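Local coordinates for protein alpha-rhamnosidase (Dictyoglomus thermophilum, PDB 6I60) that probably hydrolyses terminal non-reducing alpha-L-rhamnose residues from alpha-L-rhamnosides, as a bacterial alpha-L-rhamnosidase, at residues A[788-796]-A[804-812]; A[897-907]-A[921-930]. All blocks are in the same frame, centred on the assembly; numbering follows the deposited sequence.

Contact 1. Residues A[788-796]-A[804-812]; sequences TYPSFGYMI and WERWEKLTS
W807 and M795 carry most of the apolar packing between the start of helix 792-797 and the loop 804-812. The indole of W807 brings CH2 over one face of the F792 ring, 3.5 Å from CZ, an edge-to-face pair with planes at 75°; a broad, rigid side chain suits a place where it must also meet P790, whose CB lies 4.0 Å from W807 CB. M795 runs extended past CG and lies over a face of W804, its CG 3.6 Å from W804 CE3, while its CE ends 3.6 Å from W807 CE3. A flexible unbranched thioether can thus serve two indoles. Its SD also makes an oblique Met-aromatic contact with W804 and accepts a weak hydrogen bond from W804 N.

Among the polar contacts, Y789 OH donates to the anti lone pair of E808 OE2 (2.5 Å), an oxygen that also accepts from G617 N. With CG anti to the backbone N (chi1 173°), Y789 extends its phenol to this carboxylate, and P790 CB, behind a cis peptide bond, sits over the ring's centre. One water joins Y794 OH to K809 N.

S791 is the N-cap of the helix, its OG accepting from Y794 N at 3.2 Å; the helix belongs to the six-hairpin glycosidase domain, the (alpha/alpha)6 barrel of this family, and the loop carrying W804 and W807 folds back against its first turn.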
loop_
_atom_site.group_PDB
_atom_site.type_symbol
_atom_site.label_atom_id
_atom_site.label_comp_id
_atom_site.label_asym_id
_atom_site.label_seq_id
_atom_site.Cartn_x
_atom_site.Cartn_y
_atom_site.Cartn_z
ATOM N N THR A 788 -3.666 20.481 21.493
ATOM C CA THR A 788 -3.953 19.898 22.793
ATOM C C THR A 788 -4.731 18.600 22.624
ATOM O O THR A 788 -5.215 18.271 21.538
ATOM C CB THR A 788 -4.739 20.882 23.661
ATOM O OG1 THR A 788 -5.797 21.458 22.884
ATOM C CG2 THR A 788 -3.828 21.990 24.163
ATOM N N TYR A 789 -4.850 17.861 23.723
ATOM C CA TYR A 789 -5.565 16.593 23.688
ATOM C C TYR A 789 -7.067 16.837 23.536
ATOM O O TYR A 789 -7.616 17.746 24.169
ATOM C CB TYR A 789 -5.294 15.786 24.960
ATOM C CG TYR A 789 -6.124 14.524 25.071
ATOM C CD1 TYR A 789 -7.381 14.542 25.666
ATOM C CD2 TYR A 789 -5.651 13.315 24.580
ATOM C CE1 TYR A 789 -8.143 13.401 25.758
ATOM C CE2 TYR A 789 -6.403 12.165 24.674
ATOM C CZ TYR A 789 -7.648 12.214 25.264
ATOM O OH TYR A 789 -8.403 11.068 25.361
ATOM N N PRO A 790 -7.763 16.040 22.705
ATOM C CA PRO A 790 -7.179 15.037 21.809
ATOM C C PRO A 790 -7.133 15.499 20.349
ATOM O O PRO A 790 -8.162 15.893 19.791
ATOM C CB PRO A 790 -8.123 13.844 21.971
ATOM C CG PRO A 790 -9.455 14.452 22.378
ATOM C CD PRO A 790 -9.225 15.891 22.796
ATOM N N SER A 791 -5.954 15.447 19.735
ATOM C CA SER A 791 -5.798 15.914 18.364
ATOM C C SER A 791 -4.522 15.327 17.782
ATOM O O SER A 791 -3.707 14.726 18.487
ATOM C CB SER A 791 -5.770 17.443 18.300
ATOM O OG SER A 791 -4.607 17.946 18.931
ATOM N N PHE A 792 -4.359 15.511 16.469
ATOM C CA PHE A 792 -3.128 15.085 15.814
ATOM C C PHE A 792 -1.967 15.998 16.173
ATOM O O PHE A 792 -0.815 15.548 16.210
ATOM C CB PHE A 792 -3.326 15.040 14.298
ATOM C CG PHE A 792 -4.365 14.053 13.859
ATOM C CD1 PHE A 792 -4.021 12.739 13.597
ATOM C CD2 PHE A 792 -5.689 14.434 13.725
ATOM C CE1 PHE A 792 -4.976 11.826 13.202
ATOM C CE2 PHE A 792 -6.649 13.525 13.332
ATOM C CZ PHE A 792 -6.291 12.219 13.072
ATOM N N GLY A 793 -2.247 17.276 16.441
ATOM C CA GLY A 793 -1.200 18.178 16.883
ATOM C C GLY A 793 -0.634 17.802 18.236
ATOM O O GLY A 793 0.561 17.989 18.485
ATOM N N TYR A 794 -1.474 17.264 19.123
ATOM C CA TYR A 794 -0.987 16.817 20.423
ATOM C C TYR A 794 0.037 15.698 20.281
ATOM O O TYR A 794 0.968 15.605 21.090
ATOM C CB TYR A 794 -2.161 16.367 21.293
ATOM C CG TYR A 794 -1.759 15.916 22.677
ATOM C CD1 TYR A 794 -1.070 16.767 23.532
ATOM C CD2 TYR A 794 -2.068 14.641 23.129
ATOM C CE1 TYR A 794 -0.699 16.360 24.799
ATOM C CE2 TYR A 794 -1.701 14.225 24.396
ATOM C CZ TYR A 794 -1.017 15.088 25.227
ATOM O OH TYR A 794 -0.648 14.679 26.487
ATOM N N MET A 795 -0.114 14.843 19.266
ATOM C CA MET A 795 0.893 13.816 19.016
ATOM C C MET A 795 2.219 14.444 18.614
ATOM O O MET A 795 3.281 14.040 19.103
ATOM C CB MET A 795 0.411 12.856 17.928
ATOM C CG MET A 795 -0.935 12.212 18.199
ATOM S SD MET A 795 -1.309 10.913 17.004
ATOM C CE MET A 795 -3.026 10.581 17.398
ATOM N N ILE A 796 2.173 15.444 17.731
ATOM C CA ILE A 796 3.393 16.092 17.262
ATOM C C ILE A 796 4.067 16.849 18.400
ATOM O O ILE A 796 5.294 16.808 18.550
ATOM C CB ILE A 796 3.077 17.010 16.065
ATOM C CG1 ILE A 796 3.244 16.256 14.741
ATOM C CG2 ILE A 796 3.960 18.249 16.071
ATOM C CD1 ILE A 796 2.280 15.101 14.551
ATOM N N TRP A 804 0.035 7.815 16.215
ATOM C CA TRP A 804 -0.148 6.917 17.342
ATOM C C TRP A 804 -1.359 6.016 17.135
ATOM O O TRP A 804 -2.254 6.303 16.336
ATOM C CB TRP A 804 -0.328 7.701 18.641
ATOM C CG TRP A 804 0.891 8.425 19.091
ATOM C CD1 TRP A 804 2.162 8.256 18.632
ATOM C CD2 TRP A 804 0.956 9.442 20.096
ATOM N NE1 TRP A 804 3.018 9.106 19.290
ATOM C CE2 TRP A 804 2.303 9.845 20.195
ATOM C CE3 TRP A 804 0.007 10.052 20.923
ATOM C CZ2 TRP A 804 2.724 10.831 21.085
ATOM C CZ3 TRP A 804 0.427 11.028 21.807
ATOM C CH2 TRP A 804 1.774 11.407 21.882
ATOM N N GLU A 805 -1.377 4.914 17.884
ATOM C CA GLU A 805 -2.551 4.051 17.919
ATOM C C GLU A 805 -3.675 4.665 18.742
ATOM O O GLU A 805 -4.851 4.501 18.400
ATOM C CB GLU A 805 -2.168 2.679 18.479
ATOM C CG GLU A 805 -3.331 1.721 18.671
ATOM C CD GLU A 805 -2.875 0.324 19.045
ATOM O OE1 GLU A 805 -1.695 0.165 19.422
ATOM O OE2 GLU A 805 -3.694 -0.615 18.957
ATOM N N ARG A 806 -3.337 5.387 19.809
ATOM C CA ARG A 806 -4.315 5.993 20.698
ATOM C C ARG A 806 -4.076 7.494 20.799
ATOM O O ARG A 806 -2.956 7.976 20.600
ATOM C CB ARG A 806 -4.255 5.366 22.092
ATOM C CG ARG A 806 -3.830 3.909 22.089
ATOM C CD ARG A 806 -5.034 2.995 21.979
ATOM N NE ARG A 806 -6.119 3.444 22.845
ATOM C CZ ARG A 806 -6.230 3.123 24.129
ATOM N NH1 ARG A 806 -5.326 2.338 24.702
ATOM N NH2 ARG A 806 -7.248 3.586 24.840
ATOM N N TRP A 807 -5.147 8.230 21.113
ATOM C CA TRP A 807 -5.025 9.674 21.285
ATOM C C TRP A 807 -4.159 10.014 22.492
ATOM O O TRP A 807 -3.381 10.974 22.454
ATOM C CB TRP A 807 -6.410 10.304 21.428
ATOM C CG TRP A 807 -7.294 10.149 20.222
ATOM C CD1 TRP A 807 -8.382 9.334 20.103
ATOM C CD2 TRP A 807 -7.172 10.840 18.972
ATOM N NE1 TRP A 807 -8.942 9.470 18.856
ATOM C CE2 TRP A 807 -8.219 10.387 18.142
ATOM C CE3 TRP A 807 -6.280 11.793 18.472
ATOM C CZ2 TRP A 807 -8.396 10.855 16.841
ATOM C CZ3 TRP A 807 -6.457 12.258 17.179
ATOM C CH2 TRP A 807 -7.507 11.788 16.378
ATOM N N GLU A 808 -4.277 9.240 23.565
ATOM C CA GLU A 808 -3.526 9.503 24.783
ATOM C C GLU A 808 -2.076 9.073 24.624
ATOM O O GLU A 808 -1.776 8.080 23.957
ATOM C CB GLU A 808 -4.157 8.769 25.966
ATOM C CG GLU A 808 -5.624 9.095 26.189
ATOM C CD GLU A 808 -6.554 8.211 25.376
ATOM O OE1 GLU A 808 -6.202 7.040 25.122
ATOM O OE2 GLU A 808 -7.639 8.691 24.990
ATOM N N LYS A 809 -1.172 9.830 25.243
ATOM C CA LYS A 809 0.239 9.464 25.260
ATOM C C LYS A 809 0.432 8.272 26.188
ATOM O O LYS A 809 0.295 8.396 27.409
ATOM C CB LYS A 809 1.090 10.651 25.702
ATOM C CG LYS A 809 2.536 10.298 26.001
ATOM C CD LYS A 809 3.491 11.273 25.336
ATOM C CE LYS A 809 4.853 11.253 26.012
ATOM N NZ LYS A 809 5.790 12.221 25.377
ATOM N N LEU A 810 0.739 7.112 25.614
ATOM C CA LEU A 810 0.892 5.878 26.370
ATOM C C LEU A 810 2.184 5.193 25.954
ATOM O O LEU A 810 2.396 4.930 24.766
ATOM C CB LEU A 810 -0.303 4.949 26.150
ATOM C CG LEU A 810 -1.632 5.451 26.715
ATOM C CD1 LEU A 810 -2.777 5.143 25.771
ATOM C CD2 LEU A 810 -1.884 4.835 28.076
ATOM N N THR A 811 3.040 4.902 26.930
ATOM C CA THR A 811 4.369 4.358 26.677
ATOM C C THR A 811 4.614 3.111 27.514
ATOM O O THR A 811 5.688 2.929 28.096
ATOM C CB THR A 811 5.445 5.408 26.947
ATOM O OG1 THR A 811 6.730 4.777 26.987
ATOM C CG2 THR A 811 5.185 6.106 28.270
ATOM N N SER A 812 3.623 2.229 27.585
ATOM C CA SER A 812 3.756 0.962 28.286
ATOM C C SER A 812 3.322 -0.166 27.358
ATOM O O SER A 812 3.001 0.053 26.186
ATOM C CB SER A 812 2.935 0.955 29.582
ATOM O OG SER A 812 3.557 0.147 30.562
HETATM O O HOH W 1 -1.666 11.958 26.779
#

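Contact 2. Residues A[897-907]-A[921-930]; sequences HVPKLFERFVV and LEENEKYIVI
Strands 897-899 and 927-930 run antiparallel, their directions 154° apart, with V898 and I928 forming the hydrogen-bonded pair (V898 N to I928 O 2.9 Å, I928 N to V898 O 2.7 Å) between two non-hydrogen-bonded ones, H897 with V929 and P899 with Y927. Just beyond, K900 N donates almost straight to K926 O.

On the face of H897, P899 and Y927, the phenol ring passes beside both neighbours, CE1 3.9 Å from P899 CB. V898, I928 and I930 use the other face, where beta-branched chains suit a buried strand; V898 CG2 meets I930 CD1 at 3.8 Å. A long lysine suits position K900, past the strand's end: its aliphatic part crosses I928, CD 3.8 Å from CG1, before a bend at chi3 (-82°) delivers NZ to E923 OE2 at 2.9 Å, a salt bridge through the anti lone pair. E923 OE1 is hydrogen-bonded to Y915 OH. With an alanine here, E923 OE2 would probably lose this cation, and I928 CG1 the chain lying across it.

N924 OD1 accepts from Y927 N, an Asx motif. Strand 927-932 lies between 922-923 and 893-899; V898 reaches M884 of strand 882-888 and M941 of 935-941, and I930 F939 of the latter, both in another sheet.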
loop_
_atom_site.group_PDB
_atom_site.type_symbol
_atom_site.label_atom_id
_atom_site.label_comp_id
_atom_site.label_asym_id
_atom_site.label_seq_id
_atom_site.Cartn_x
_atom_site.Cartn_y
_atom_site.Cartn_z
ATOM N N HIS A 897 -14.125 25.503 -8.945
ATOM C CA HIS A 897 -15.094 26.046 -7.993
ATOM C C HIS A 897 -14.415 27.194 -7.254
ATOM O O HIS A 897 -13.885 27.019 -6.155
ATOM C CB HIS A 897 -15.597 24.967 -7.020
ATOM C CG HIS A 897 -16.535 23.979 -7.640
ATOM N ND1 HIS A 897 -17.196 23.020 -6.904
ATOM C CD2 HIS A 897 -16.921 23.800 -8.924
ATOM C CE1 HIS A 897 -17.949 22.292 -7.708
ATOM N NE2 HIS A 897 -17.801 22.745 -8.940
ATOM N N VAL A 898 -14.428 28.373 -7.868
ATOM C CA VAL A 898 -13.836 29.563 -7.264
ATOM C C VAL A 898 -14.751 30.043 -6.143
ATOM O O VAL A 898 -15.911 30.398 -6.400
ATOM C CB VAL A 898 -13.603 30.664 -8.311
ATOM C CG1 VAL A 898 -12.799 31.802 -7.713
ATOM C CG2 VAL A 898 -12.896 30.096 -9.535
ATOM N N PRO A 899 -14.286 30.067 -4.895
ATOM C CA PRO A 899 -15.144 30.528 -3.797
ATOM C C PRO A 899 -15.299 32.041 -3.803
ATOM O O PRO A 899 -14.332 32.789 -3.969
ATOM C CB PRO A 899 -14.400 30.054 -2.543
ATOM C CG PRO A 899 -12.967 30.003 -2.960
ATOM C CD PRO A 899 -12.949 29.660 -4.428
ATOM N N LYS A 900 -16.540 32.490 -3.620
ATOM C CA LYS A 900 -16.859 33.918 -3.612
ATOM C C LYS A 900 -16.639 34.446 -2.201
ATOM O O LYS A 900 -17.515 34.363 -1.338
ATOM C CB LYS A 900 -18.287 34.156 -4.090
ATOM C CG LYS A 900 -18.736 33.231 -5.208
ATOM C CD LYS A 900 -19.929 33.806 -5.949
ATOM C CE LYS A 900 -21.225 33.517 -5.213
ATOM N NZ LYS A 900 -22.410 33.696 -6.097
ATOM N N LEU A 901 -15.450 34.993 -1.962
ATOM C CA LEU A 901 -15.101 35.567 -0.669
ATOM C C LEU A 901 -15.268 37.080 -0.628
ATOM O O LEU A 901 -14.988 37.693 0.407
ATOM C CB LEU A 901 -13.659 35.199 -0.297
ATOM C CG LEU A 901 -13.206 33.781 -0.651
ATOM C CD1 LEU A 901 -11.690 33.672 -0.603
ATOM C CD2 LEU A 901 -13.851 32.755 0.272
ATOM N N PHE A 902 -15.721 37.693 -1.719
ATOM C CA PHE A 902 -15.846 39.139 -1.816
ATOM C C PHE A 902 -17.223 39.509 -2.347
ATOM O O PHE A 902 -17.809 38.784 -3.156
ATOM C CB PHE A 902 -14.763 39.732 -2.727
ATOM C CG PHE A 902 -13.385 39.199 -2.459
ATOM C CD1 PHE A 902 -12.809 39.321 -1.205
ATOM C CD2 PHE A 902 -12.660 38.581 -3.467
ATOM C CE1 PHE A 902 -11.537 38.835 -0.959
ATOM C CE2 PHE A 902 -11.388 38.093 -3.226
ATOM C CZ PHE A 902 -10.826 38.221 -1.971
ATOM N N GLU A 903 -17.733 40.655 -1.888
ATOM C CA GLU A 903 -19.049 41.107 -2.330
ATOM C C GLU A 903 -19.047 41.425 -3.818
ATOM O O GLU A 903 -19.964 41.037 -4.549
ATOM C CB GLU A 903 -19.487 42.321 -1.511
ATOM C CG GLU A 903 -20.246 41.959 -0.246
ATOM C CD GLU A 903 -20.221 43.061 0.793
ATOM O OE1 GLU A 903 -20.674 44.183 0.482
ATOM O OE2 GLU A 903 -19.748 42.804 1.920
ATOM N N ARG A 904 -18.022 42.129 -4.281
ATOM C CA ARG A 904 -17.804 42.378 -5.698
ATOM C C ARG A 904 -16.417 41.877 -6.075
ATOM O O ARG A 904 -15.488 41.956 -5.271
ATOM C CB ARG A 904 -17.948 43.858 -6.023
ATOM C CG ARG A 904 -17.724 44.184 -7.482
ATOM C CD ARG A 904 -16.805 45.375 -7.675
ATOM N NE ARG A 904 -16.524 46.142 -6.467
ATOM C CZ ARG A 904 -15.336 46.147 -5.879
ATOM N NH1 ARG A 904 -14.354 45.415 -6.380
ATOM N NH2 ARG A 904 -15.121 46.872 -4.802
ATOM N N PHE A 905 -16.281 41.351 -7.289
ATOM C CA PHE A 905 -15.018 40.773 -7.728
ATOM C C PHE A 905 -14.966 40.835 -9.246
ATOM O O PHE A 905 -15.854 41.397 -9.893
ATOM C CB PHE A 905 -14.860 39.346 -7.201
ATOM C CG PHE A 905 -16.096 38.508 -7.343
ATOM C CD1 PHE A 905 -16.299 37.732 -8.472
ATOM C CD2 PHE A 905 -17.062 38.500 -6.350
ATOM C CE1 PHE A 905 -17.438 36.963 -8.605
ATOM C CE2 PHE A 905 -18.205 37.736 -6.480
ATOM C CZ PHE A 905 -18.393 36.966 -7.610
ATOM N N VAL A 906 -13.914 40.251 -9.816
ATOM C CA VAL A 906 -13.632 40.352 -11.241
ATOM C C VAL A 906 -13.579 38.980 -11.906
ATOM O O VAL A 906 -14.242 38.747 -12.920
ATOM C CB VAL A 906 -12.325 41.136 -11.499
ATOM C CG1 VAL A 906 -12.218 41.522 -12.960
ATOM C CG2 VAL A 906 -12.269 42.376 -10.618
ATOM N N VAL A 907 -12.794 38.057 -11.342
ATOM C CA VAL A 907 -12.553 36.732 -11.917
ATOM C C VAL A 907 -11.925 36.873 -13.299
ATOM O O VAL A 907 -12.607 37.203 -14.277
ATOM C CB VAL A 907 -13.837 35.881 -11.978
ATOM C CG1 VAL A 907 -13.542 34.534 -12.615
ATOM C CG2 VAL A 907 -14.416 35.693 -10.587
ATOM N N LEU A 921 -20.842 33.664 -15.822
ATOM C CA LEU A 921 -20.483 32.272 -15.597
ATOM C C LEU A 921 -21.487 31.657 -14.631
ATOM O O LEU A 921 -22.308 32.354 -14.028
ATOM C CB LEU A 921 -19.055 32.138 -15.052
ATOM C CG LEU A 921 -17.908 32.484 -16.004
ATOM C CD1 LEU A 921 -16.695 32.975 -15.229
ATOM C CD2 LEU A 921 -17.549 31.283 -16.859
ATOM N N GLU A 922 -21.418 30.336 -14.489
ATOM C CA GLU A 922 -22.287 29.642 -13.551
ATOM C C GLU A 922 -21.895 29.966 -12.112
ATOM O O GLU A 922 -20.731 30.241 -11.807
ATOM C CB GLU A 922 -22.221 28.132 -13.773
ATOM C CG GLU A 922 -22.615 27.682 -15.169
ATOM C CD GLU A 922 -22.353 26.205 -15.395
ATOM O OE1 GLU A 922 -21.621 25.868 -16.350
ATOM O OE2 GLU A 922 -22.877 25.380 -14.615
ATOM N N GLU A 923 -22.885 29.929 -11.222
ATOM C CA GLU A 923 -22.644 30.160 -9.803
ATOM C C GLU A 923 -23.806 29.583 -9.010
ATOM O O GLU A 923 -24.918 29.434 -9.522
ATOM C CB GLU A 923 -22.460 31.651 -9.495
ATOM C CG GLU A 923 -23.677 32.512 -9.782
ATOM C CD GLU A 923 -23.335 33.986 -9.861
ATOM O OE1 GLU A 923 -23.289 34.528 -10.987
ATOM O OE2 GLU A 923 -23.108 34.603 -8.798
ATOM N N ASN A 924 -23.533 29.258 -7.750
ATOM C CA ASN A 924 -24.516 28.645 -6.866
ATOM C C ASN A 924 -24.554 29.362 -5.527
ATOM O O ASN A 924 -24.677 28.740 -4.468
ATOM C CB ASN A 924 -24.225 27.158 -6.673
ATOM C CG ASN A 924 -22.864 26.904 -6.052
ATOM O OD1 ASN A 924 -22.028 27.805 -5.962
ATOM N ND2 ASN A 924 -22.636 25.671 -5.617
ATOM N N GLU A 925 -24.426 30.688 -5.557
ATOM C CA GLU A 925 -24.459 31.574 -4.397
ATOM C C GLU A 925 -23.315 31.323 -3.416
ATOM O O GLU A 925 -23.275 31.963 -2.358
ATOM C CB GLU A 925 -25.796 31.493 -3.643
ATOM C CG GLU A 925 -27.034 31.675 -4.532
ATOM C CD GLU A 925 -26.814 32.677 -5.654
ATOM O OE1 GLU A 925 -27.035 32.319 -6.832
ATOM O OE2 GLU A 925 -26.423 33.826 -5.357
ATOM N N LYS A 926 -22.383 30.419 -3.725
ATOM C CA LYS A 926 -21.245 30.158 -2.848
ATOM C C LYS A 926 -19.960 30.058 -3.660
ATOM O O LYS A 926 -18.881 30.417 -3.176
ATOM C CB LYS A 926 -21.458 28.881 -2.029
ATOM C CG LYS A 926 -21.923 29.124 -0.598
ATOM C CD LYS A 926 -21.465 28.005 0.335
ATOM C CE LYS A 926 -21.638 28.405 1.792
ATOM N NZ LYS A 926 -20.452 28.048 2.616
ATOM N N TYR A 927 -20.064 29.578 -4.897
ATOM C CA TYR A 927 -18.913 29.398 -5.766
ATOM C C TYR A 927 -19.181 30.021 -7.132
ATOM O O TYR A 927 -20.312 30.379 -7.472
ATOM C CB TYR A 927 -18.566 27.912 -5.935
ATOM C CG TYR A 927 -18.095 27.231 -4.670
ATOM C CD1 TYR A 927 -16.793 27.389 -4.213
ATOM C CD2 TYR A 927 -18.953 26.421 -3.938
ATOM C CE1 TYR A 927 -16.360 26.763 -3.058
ATOM C CE2 TYR A 927 -18.530 25.791 -2.784
ATOM C CZ TYR A 927 -17.235 25.964 -2.348
ATOM O OH TYR A 927 -16.821 25.333 -1.198
ATOM N N ILE A 928 -18.109 30.154 -7.909
ATOM C CA ILE A 928 -18.180 30.504 -9.324
ATOM C C ILE A 928 -17.646 29.311 -10.104
ATOM O O ILE A 928 -16.497 28.894 -9.903
ATOM C CB ILE A 928 -17.388 31.782 -9.647
ATOM C CG1 ILE A 928 -18.205 33.022 -9.274
ATOM C CG2 ILE A 928 -17.007 31.823 -11.121
ATOM C CD1 ILE A 928 -19.259 33.399 -10.299
ATOM N N VAL A 929 -18.476 28.759 -10.981
ATOM C CA VAL A 929 -18.165 27.511 -11.668
ATOM C C VAL A 929 -17.538 27.815 -13.020
ATOM O O VAL A 929 -18.097 28.573 -13.823
ATOM C CB VAL A 929 -19.426 26.646 -11.828
ATOM C CG1 VAL A 929 -19.082 25.336 -12.518
ATOM C CG2 VAL A 929 -20.066 26.392 -10.473
ATOM N N ILE A 930 -16.374 27.221 -13.272
ATOM C CA ILE A 930 -15.675 27.330 -14.547
ATOM C C ILE A 930 -15.363 25.921 -15.031
ATOM O O ILE A 930 -14.843 25.100 -14.268
ATOM C CB ILE A 930 -14.382 28.160 -14.427
ATOM C CG1 ILE A 930 -14.683 29.548 -13.857
ATOM C CG2 ILE A 930 -13.694 28.279 -15.777
ATOM C CD1 ILE A 930 -13.476 30.236 -13.256
#

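Following the chain from its N terminus, contact 1 comes first: after helix 792-797 the chain returns at residue 804, so seven residues are looped out between its segments, all within the six-hairpin glycosidase domain. Helix 826-835 and strand 837-841 then lead on to the C-terminal beta domain. There contact 2 closes a second local loop, whose thirteen intervening residues include the short strands 908-909 and 912-913. The contacts are in series, neither nested nor crossed. Their centres lie 40 Å apart and their nearest atoms about 21 Å apart, so each works locally: one ties a loop to a helix, the other two strands of a sheet.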